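Local coordinates for protein 4-oxalocrotonate decarboxylase NahK (Pseudomonas putida, PDB 5D2K) that catalyses the metal-assisted decarboxylation of 4-oxalocrotonate, (3E)-2-oxohex-3-enedioate, to 2-oxopent-4-enoate and CO2 in naphthalene degradation, at residues 70-74 with 75-79; 193-197 with 198-202; 40-43 with 44-48. The protein carries 1 engineered substitution. One frame throughout, in Å; residues are numbered along the deposited sequence. Where two conformers were deposited one is given.

Contact 1 lies at the active site: its loop and helix start grip 2-oxoadipate directly, and the side chain of K77 lies about 6 Å from the magnesium ion. Contact 2, a surface hairpin, is centred 20 Å from contact 1, yet the M194 side chain comes within about 5 Å of that of E114, a magnesium ligand. Contact 3 lies on the other side of the chain's centre from contact 2, with the two centres 37 Å apart. Its F44 side chain is about 8 Å from that of L72 and 11 Å from 2-oxoadipate. Contacts 1 and 3 share a device, a hydroxyl N-cap at a helix start, whereas contact 2 is built of strands.

Contact 1: 70-74 with 75-79; sequences MGLTS and WAKMA. With OOG (2-oxoadipic acid), chain D.
S74 caps K77 as the N-cap of helix 75-81, where the chain leaves strand 65-71 beside the 2-oxoadipate pocket. Its chi1 of 71° tucks OG between its own N and C, close over the first helical turn, and OG accepts from K77 N at 3.1 Å. Two conformers were modelled for S74, and the cap is described for one of them; OG also hydrogen-bonds to G241 O, while G241 N reaches the ligand. The backbone closes the same turn, M78 N donating to S74 O at 2.9 Å.

K77 starts out toward the cap, CB lying 3.4 Å from S74 OG, and then its chain bends twice, at chi2 (-65°) and chi3 (-52°). The bends carry CE past one ligand carboxylate and set NZ against the other, 2.7 Å from O2 of 2-oxoadipate. NZ also forms a salt bridge with the magnesium ligand E114, linking substrate analogue and metal site. L72 N holds the carboxylate next to the keto group, donating to O3 of the ligand at 3.0 Å in a nearly straight bond. A leucine in place of K77 has no amine to offer, and the distal carboxylate would probably be less firmly placed, with E114 left without this salt bridge. The L72 side chain lies between ligand and helix, CD2 4.0 Å from ligand C4 and as far from K77 O.

M78 extends fully beyond CG back over the turn; its methyl CE ends 3.2 Å from L72 O, a buried carbonyl oxygen with no hydrogen-bonding partner in the model.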
# COMPACT_ATOMS: atom_id res chain seq x y z
N MET A 70 1.51 1.97 3.61
CA MET A 70 2.60 2.91 3.37
C MET A 70 3.31 2.52 2.09
O MET A 70 3.52 1.32 1.83
CB MET A 70 3.58 2.92 4.54
CG MET A 70 3.04 3.67 5.75
SD MET A 70 3.05 5.45 5.51
CE MET A 70 4.80 5.77 5.47
N GLY A 71 3.66 3.52 1.29
CA GLY A 71 4.35 3.27 0.04
C GLY A 71 5.63 4.08 -0.09
O GLY A 71 5.77 5.14 0.54
N LEU A 72 6.53 3.58 -0.93
CA LEU A 72 7.81 4.23 -1.19
C LEU A 72 8.58 4.42 0.10
O LEU A 72 9.00 5.52 0.46
CB LEU A 72 7.60 5.56 -1.91
CG LEU A 72 6.66 5.41 -3.12
CD1 LEU A 72 6.50 6.73 -3.84
CD2 LEU A 72 7.15 4.31 -4.08
N THR A 73 8.78 3.31 0.80
CA THR A 73 9.45 3.32 2.09
C THR A 73 10.80 2.62 2.02
O THR A 73 11.59 2.67 2.95
CB THR A 73 8.60 2.64 3.19
OG1 THR A 73 8.28 1.30 2.79
CG2 THR A 73 7.31 3.41 3.42
N SER A 74 11.05 1.94 0.91
CA SER A 74 12.30 1.19 0.74
C SER A 74 13.12 1.78 -0.40
O SER A 74 12.58 2.37 -1.33
CB SER A 74 12.02 -0.30 0.47
OG SER A 74 11.48 -0.51 -0.83
N TRP A 75 14.44 1.62 -0.31
CA TRP A 75 15.32 2.12 -1.35
C TRP A 75 14.91 1.52 -2.69
O TRP A 75 14.84 2.22 -3.71
CB TRP A 75 16.78 1.78 -1.03
CG TRP A 75 17.75 2.36 -2.00
CD1 TRP A 75 18.39 3.56 -1.92
CD2 TRP A 75 18.20 1.75 -3.22
NE1 TRP A 75 19.21 3.74 -3.01
CE2 TRP A 75 19.11 2.65 -3.83
CE3 TRP A 75 17.92 0.54 -3.87
CZ2 TRP A 75 19.73 2.37 -5.04
CZ3 TRP A 75 18.54 0.27 -5.07
CH2 TRP A 75 19.44 1.18 -5.64
N ALA A 76 14.62 0.22 -2.68
CA ALA A 76 14.29 -0.51 -3.89
C ALA A 76 13.05 0.07 -4.57
O ALA A 76 13.04 0.29 -5.78
CB ALA A 76 14.08 -2.00 -3.59
N LYS A 77 12.01 0.35 -3.79
CA LYS A 77 10.78 0.91 -4.34
C LYS A 77 10.95 2.37 -4.75
O LYS A 77 10.40 2.80 -5.76
CB LYS A 77 9.63 0.77 -3.34
CG LYS A 77 8.99 -0.61 -3.38
CD LYS A 77 8.32 -0.85 -4.72
CE LYS A 77 7.39 0.31 -5.05
NZ LYS A 77 6.36 -0.09 -6.03
N MET A 78 11.70 3.13 -3.96
CA MET A 78 12.03 4.51 -4.32
C MET A 78 12.76 4.56 -5.66
O MET A 78 12.43 5.37 -6.52
CB MET A 78 12.88 5.16 -3.24
CG MET A 78 12.11 5.52 -1.98
SD MET A 78 13.16 6.27 -0.73
CE MET A 78 12.03 6.41 0.65
N ALA A 79 13.75 3.68 -5.81
CA ALA A 79 14.55 3.62 -7.04
C ALA A 79 13.70 3.23 -8.24
O ALA A 79 13.79 3.85 -9.31
CB ALA A 79 15.71 2.65 -6.87
C2 OOG D . 3.06 3.22 -5.43
C3 OOG D . 2.78 2.17 -4.37
C4 OOG D . 3.94 2.05 -3.41
C6 OOG D . 5.01 0.30 -1.80
O4 OOG D . 4.88 -0.69 -1.05
O3 OOG D . 6.14 0.83 -1.98
C5 OOG D . 3.80 0.85 -2.50
C1 OOG D . 3.59 2.57 -6.69
O1 OOG D . 2.95 2.63 -7.77
O2 OOG D . 4.70 1.97 -6.64
O5 OOG D . 2.73 0.31 -2.30

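Contact 2: 193-197 with 198-202; sequences VMEKN and GEVVE. With EDO (1,2-ethanediol), chain I.
V193 sets CG1 anti to its backbone N (chi1 179°), while chi1 of 172° in V200 leaves CG2 anti to the carbonyl carbon, and these two methyls meet at 3.7 Å. On this face E195 stretches out past V200, CG brushing CG2, before its carboxylate pairs with R257. The other face carries M194, K196, E199 and E202. Here V201, the extra residue of the bulge, lays CG2 3.9 Å from M194 CG, and K196 CB touches its methyls more loosely before the lysine runs on to P247 O.

The backbone register shifts by one residue here. M194 O takes V201 N at 2.8 Å in an almost linear bond and E202 N in a weak one at 3.4 Å; M194 N donates in return to E202 O. Toward the turn, K196 N and E199 O pair at 2.9 Å. E199 N comes back to K196 O from well above the carbonyl plane. A water bridges that same K196 O to E199 OE2, which also accepts from an ethanediol, probably left by the crystallisation liquor.

N197 and G198, both at positive phi, make the type I' turn from K196 to E199: a beta hairpin with a two-residue loop, strands 191-196 and 199-205, interrupted by a classic beta bulge where V201 and E202 face M194.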
# COMPACT_ATOMS: atom_id res chain seq x y z
N VAL A 193 11.55 -13.96 0.39
CA VAL A 193 11.97 -14.44 -0.92
C VAL A 193 10.75 -14.56 -1.82
O VAL A 193 9.85 -15.36 -1.54
CB VAL A 193 12.67 -15.81 -0.84
CG1 VAL A 193 13.06 -16.31 -2.23
CG2 VAL A 193 13.89 -15.74 0.07
N MET A 194 10.73 -13.79 -2.91
CA MET A 194 9.62 -13.80 -3.87
C MET A 194 9.94 -14.74 -5.03
O MET A 194 10.96 -14.57 -5.71
CB MET A 194 9.35 -12.39 -4.40
CG MET A 194 8.24 -12.29 -5.46
SD MET A 194 8.19 -10.67 -6.25
CE MET A 194 7.65 -9.62 -4.90
N GLU A 195 9.07 -15.72 -5.23
CA GLU A 195 9.18 -16.64 -6.36
C GLU A 195 8.04 -16.40 -7.34
O GLU A 195 6.91 -16.16 -6.94
CB GLU A 195 9.17 -18.09 -5.88
CG GLU A 195 10.30 -18.42 -4.90
CD GLU A 195 10.25 -19.84 -4.37
OE1 GLU A 195 9.28 -20.57 -4.67
OE2 GLU A 195 11.20 -20.24 -3.65
N LYS A 196 8.35 -16.44 -8.63
CA LYS A 196 7.32 -16.32 -9.67
C LYS A 196 7.52 -17.47 -10.64
O LYS A 196 8.64 -17.69 -11.11
CB LYS A 196 7.40 -14.97 -10.39
CG LYS A 196 6.50 -14.83 -11.63
CD LYS A 196 6.68 -13.45 -12.26
CE LYS A 196 5.99 -13.30 -13.60
NZ LYS A 196 6.40 -12.02 -14.23
N ASN A 197 6.45 -18.20 -10.90
CA ASN A 197 6.50 -19.33 -11.83
C ASN A 197 7.66 -20.27 -11.50
O ASN A 197 8.40 -20.72 -12.39
CB ASN A 197 6.59 -18.79 -13.27
CG ASN A 197 5.32 -18.06 -13.68
OD1 ASN A 197 4.25 -18.31 -13.13
ND2 ASN A 197 5.43 -17.14 -14.64
N GLY A 198 7.82 -20.53 -10.21
CA GLY A 198 8.74 -21.54 -9.72
C GLY A 198 10.17 -21.10 -9.50
O GLY A 198 11.00 -21.91 -9.10
N GLU A 199 10.49 -19.84 -9.76
CA GLU A 199 11.87 -19.41 -9.57
C GLU A 199 11.98 -18.11 -8.77
O GLU A 199 11.10 -17.25 -8.84
CB GLU A 199 12.57 -19.24 -10.91
CG GLU A 199 12.00 -18.15 -11.78
CD GLU A 199 13.01 -17.60 -12.79
OE1 GLU A 199 14.10 -18.20 -12.94
OE2 GLU A 199 12.71 -16.57 -13.42
N VAL A 200 13.07 -17.98 -8.03
CA VAL A 200 13.31 -16.78 -7.25
C VAL A 200 13.48 -15.58 -8.19
O VAL A 200 14.24 -15.65 -9.16
CB VAL A 200 14.56 -16.93 -6.36
CG1 VAL A 200 14.93 -15.60 -5.69
CG2 VAL A 200 14.33 -18.01 -5.32
N VAL A 201 12.74 -14.50 -7.93
CA VAL A 201 12.88 -13.30 -8.75
C VAL A 201 13.29 -12.05 -7.95
O VAL A 201 13.87 -11.12 -8.51
CB VAL A 201 11.59 -13.00 -9.55
CG1 VAL A 201 11.36 -14.09 -10.59
CG2 VAL A 201 10.38 -12.84 -8.63
N GLU A 202 12.98 -12.01 -6.65
CA GLU A 202 13.37 -10.90 -5.78
C GLU A 202 13.52 -11.41 -4.36
O GLU A 202 12.89 -12.39 -3.98
CB GLU A 202 12.33 -9.76 -5.79
CG GLU A 202 12.10 -9.06 -7.13
CD GLU A 202 13.28 -8.22 -7.60
OE1 GLU A 202 14.20 -7.95 -6.79
OE2 GLU A 202 13.28 -7.82 -8.78
C1 EDO I . 13.44 -12.07 -15.15
O1 EDO I . 14.52 -11.61 -14.31
C2 EDO I . 12.96 -13.43 -14.68
O2 EDO I . 14.09 -14.31 -14.54
O HOH W 1 9.86 -16.22 -13.30

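Contact 3: 40-43 with 44-48; sequences PEMT and FADAY
T43 and D46 clasp each other in a capping box at the start of helix 44-60. In T43, chi1 of 66° swings OG1 over the first turn of the helix, where it accepts from D46 N at 3.1 Å. In return the aspartate reaches back, and its OD2 takes T43 N at 2.9 Å, met on the anti side and 23° out of the carboxylate plane. The ordinary helical bond from A47 N to T43 O adds a third tie across the turn.

Beside the box, M42 runs out extended: CG passes 3.6 Å from D46 CB, and the terminal methyl CE settles 4.0 Å from A47 CB. I161 of helix 160-165 also touches M42, and V164 of that helix touches A47.

Further out, the N-terminal residues of the chain fix the polar groups. N7 O hydrogen-bonds to T43 OG1, T9 OG1 to D46 OD2, and L10 N to D46 OD1. Both carboxylate oxygens are thus held, which fixes the rotation of the group. Two backbone N-H groups and the positive end of the helix dipole lie close to this buried carboxylate, an environment that would be expected to stabilise its charge and keep D46 ionised.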
# COMPACT_ATOMS: atom_id res chain seq x y z
N PRO A 40 -1.16 21.48 -12.94
CA PRO A 40 0.28 21.46 -12.63
C PRO A 40 0.64 22.04 -11.26
O PRO A 40 1.71 21.74 -10.75
CB PRO A 40 0.90 22.29 -13.76
CG PRO A 40 -0.22 23.10 -14.31
CD PRO A 40 -1.44 22.25 -14.16
N GLU A 41 -0.24 22.86 -10.68
CA GLU A 41 0.03 23.48 -9.38
C GLU A 41 -0.47 22.64 -8.21
O GLU A 41 -0.32 23.04 -7.06
CB GLU A 41 -0.59 24.87 -9.31
CG GLU A 41 -0.18 25.79 -10.46
CD GLU A 41 1.32 25.91 -10.58
OE1 GLU A 41 1.98 26.20 -9.56
OE2 GLU A 41 1.85 25.72 -11.70
N MET A 42 -1.07 21.50 -8.51
CA MET A 42 -1.60 20.61 -7.49
C MET A 42 -0.57 20.29 -6.42
O MET A 42 0.59 19.99 -6.73
CB MET A 42 -2.09 19.32 -8.16
CG MET A 42 -3.01 18.49 -7.34
SD MET A 42 -3.82 17.33 -8.46
CE MET A 42 -4.37 16.13 -7.25
N THR A 43 -0.99 20.37 -5.16
CA THR A 43 -0.10 20.11 -4.02
C THR A 43 -0.36 18.75 -3.40
O THR A 43 -1.35 18.09 -3.74
CB THR A 43 -0.28 21.16 -2.93
OG1 THR A 43 -1.59 21.03 -2.36
CG2 THR A 43 -0.09 22.57 -3.49
N PHE A 44 0.49 18.35 -2.47
CA PHE A 44 0.24 17.10 -1.75
C PHE A 44 -1.06 17.19 -0.94
O PHE A 44 -1.81 16.21 -0.85
CB PHE A 44 1.41 16.76 -0.82
CG PHE A 44 2.52 16.01 -1.51
CD1 PHE A 44 2.35 14.68 -1.87
CD2 PHE A 44 3.73 16.63 -1.79
CE1 PHE A 44 3.37 13.98 -2.50
CE2 PHE A 44 4.75 15.94 -2.42
CZ PHE A 44 4.57 14.61 -2.77
N ALA A 45 -1.35 18.35 -0.35
CA ALA A 45 -2.60 18.51 0.38
C ALA A 45 -3.80 18.35 -0.56
O ALA A 45 -4.79 17.70 -0.20
CB ALA A 45 -2.64 19.85 1.11
N ASP A 46 -3.72 18.93 -1.76
CA ASP A 46 -4.73 18.71 -2.81
C ASP A 46 -4.92 17.21 -3.09
O ASP A 46 -6.03 16.70 -3.15
CB ASP A 46 -4.34 19.39 -4.13
CG ASP A 46 -4.48 20.90 -4.11
OD1 ASP A 46 -5.42 21.44 -3.49
OD2 ASP A 46 -3.64 21.54 -4.76
N ALA A 47 -3.80 16.52 -3.29
CA ALA A 47 -3.82 15.12 -3.67
C ALA A 47 -4.40 14.26 -2.56
O ALA A 47 -5.17 13.33 -2.83
CB ALA A 47 -2.42 14.66 -4.04
N TYR A 48 -4.05 14.56 -1.31
CA TYR A 48 -4.63 13.77 -0.22
C TYR A 48 -6.12 14.10 -0.05
O TYR A 48 -6.90 13.22 0.31
CB TYR A 48 -3.86 13.98 1.09
CG TYR A 48 -2.64 13.07 1.21
CD1 TYR A 48 -2.79 11.69 1.37
CD2 TYR A 48 -1.35 13.58 1.13
CE1 TYR A 48 -1.67 10.85 1.47
CE2 TYR A 48 -0.23 12.75 1.24
CZ TYR A 48 -0.40 11.39 1.41
OH TYR A 48 0.69 10.55 1.50